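Local coordinates for C-X-C motif chemokine 13 (Homo sapiens, PDB 7JNY), which attracts B lymphocytes as a secreted chemokine that binds the receptor CXCR5, at residues V54-D57 / E61-Q64. Numbering follows the deposited sequence.
Sequences VCVD and EWIQ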
loop_
_atom_site.group_PDB
_atom_site.type_symbol
_atom_site.label_atom_id
_atom_site.label_comp_id
_atom_site.label_asym_id
_atom_site.label_seq_id
_atom_site.Cartn_x
_atom_site.Cartn_y
_atom_site.Cartn_z
ATOM N N VAL A 54 3.814 -7.529 3.897
ATOM C CA VAL A 54 4.676 -7.475 2.723
ATOM C C VAL A 54 4.942 -6.025 2.363
ATOM O O VAL A 54 4.011 -5.283 2.038
ATOM C CB VAL A 54 4.057 -8.202 1.519
ATOM C CG1 VAL A 54 5.041 -8.178 0.359
ATOM C CG2 VAL A 54 3.651 -9.622 1.892
ATOM N N CYS A 55 6.215 -5.627 2.368
ATOM C CA CYS A 55 6.543 -4.338 1.784
ATOM C C CYS A 55 6.550 -4.459 0.271
ATOM O O CYS A 55 7.157 -5.369 -0.288
ATOM C CB CYS A 55 7.900 -3.826 2.258
ATOM S SG CYS A 55 8.044 -3.566 3.992
ATOM N N VAL A 56 5.919 -3.519 -0.394
ATOM C CA VAL A 56 5.685 -3.601 -1.825
ATOM C C VAL A 56 6.335 -2.412 -2.526
ATOM O O VAL A 56 6.317 -1.281 -2.025
ATOM C CB VAL A 56 4.179 -3.657 -2.144
ATOM C CG1 VAL A 56 3.965 -3.430 -3.622
ATOM C CG2 VAL A 56 3.585 -4.997 -1.713
ATOM N N ASP A 57 6.902 -2.673 -3.696
ATOM C CA ASP A 57 7.494 -1.620 -4.516
ATOM C C ASP A 57 6.416 -0.639 -4.937
ATOM O O ASP A 57 5.502 -1.020 -5.684
ATOM C CB ASP A 57 8.172 -2.213 -5.758
ATOM C CG ASP A 57 8.889 -1.159 -6.591
ATOM O OD1 ASP A 57 8.563 0.045 -6.473
ATOM O OD2 ASP A 57 9.763 -1.532 -7.387
ATOM N N GLU A 61 3.634 -1.855 -11.313
ATOM C CA GLU A 61 2.447 -1.475 -12.061
ATOM C C GLU A 61 1.193 -1.890 -11.319
ATOM O O GLU A 61 0.229 -1.120 -11.237
ATOM C CB GLU A 61 2.455 -2.091 -13.462
ATOM C CG GLU A 61 1.420 -1.469 -14.413
ATOM C CD GLU A 61 1.777 -1.626 -15.895
ATOM O OE1 GLU A 61 2.842 -2.206 -16.204
ATOM O OE2 GLU A 61 0.971 -1.197 -16.754
ATOM N N TRP A 62 1.192 -3.103 -10.760
ATOM C CA TRP A 62 -0.047 -3.643 -10.202
ATOM C C TRP A 62 -0.488 -2.847 -8.989
ATOM O O TRP A 62 -1.693 -2.688 -8.757
ATOM C CB TRP A 62 0.123 -5.124 -9.871
ATOM C CG TRP A 62 0.908 -5.436 -8.651
ATOM C CD1 TRP A 62 2.224 -5.798 -8.593
ATOM C CD2 TRP A 62 0.442 -5.423 -7.295
ATOM N NE1 TRP A 62 2.600 -6.022 -7.293
ATOM C CE2 TRP A 62 1.525 -5.793 -6.476
ATOM C CE3 TRP A 62 -0.781 -5.137 -6.695
ATOM C CZ2 TRP A 62 1.414 -5.875 -5.094
ATOM C CZ3 TRP A 62 -0.890 -5.214 -5.325
ATOM C CH2 TRP A 62 0.200 -5.582 -4.536
ATOM N N ILE A 63 0.455 -2.296 -8.240
ATOM C CA ILE A 63 0.031 -1.526 -7.087
ATOM C C ILE A 63 -0.446 -0.150 -7.531
ATOM O O ILE A 63 -1.414 0.370 -6.984
ATOM C CB ILE A 63 1.146 -1.452 -6.024
ATOM C CG1 ILE A 63 0.541 -0.832 -4.776
ATOM C CG2 ILE A 63 2.292 -0.594 -6.500
ATOM C CD1 ILE A 63 0.053 -1.856 -3.769
ATOM N N GLN A 64 0.170 0.430 -8.556
ATOM C CA GLN A 64 -0.308 1.701 -9.083
ATOM C C GLN A 64 -1.732 1.578 -9.617
ATOM O O GLN A 64 -2.587 2.427 -9.350
ATOM C CB GLN A 64 0.635 2.171 -10.177
ATOM C CG GLN A 64 2.028 2.440 -9.635
ATOM C CD GLN A 64 2.773 3.463 -10.440
ATOM O OE1 GLN A 64 2.523 3.630 -11.632
ATOM N NE2 GLN A 64 3.709 4.154 -9.799
#
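Val56 of strand 53-56 sets its CG1 methyl against two consecutive side chains from the first turn of helix 61-72. With CG1 anti to the backbone N (chi1 167°), this methyl is the one directed between the two helix side chains; it lies 3.8 Å from Trp62 CZ2, at the benzo end of the indole. The same methyl, Val56 CG1, is also 4.2 Å from Ile63 CB. The second methyl, Val56 CG2, lies 4.1 Å from Trp62 CZ2, so both methyls approach the same ring carbon from one side, CG1 obliquely to the ring; the valine and tryptophan side chains come from opposite directions. Trp62 has CG between its backbone N and carbonyl carbon (chi1 76°), which brings the far end of the indole toward the strand and lays one face under its neighbour, with Ile63 CB 4.1 Å above the plane of the Trp62 ring, over its centre. The side chain of Ile63 starts out toward segment 54-57, and its CG2 comes to 3.3 Å of Asp57 O, a close van der Waals touch. No hydrogen bond joins the two segments; the contact is apolar apart from that methyl on a backbone carbonyl. Beyond it, Ile63 also rests on Ile44, and Trp62 makes an edge-to-face contact with Phe21. Cys55 ties the same strand to Cys14 by a disulfide. This is the chemokine fold, its C-terminal helix packed across the three-stranded antiparallel sheet (27-33, 43-48, 53-56).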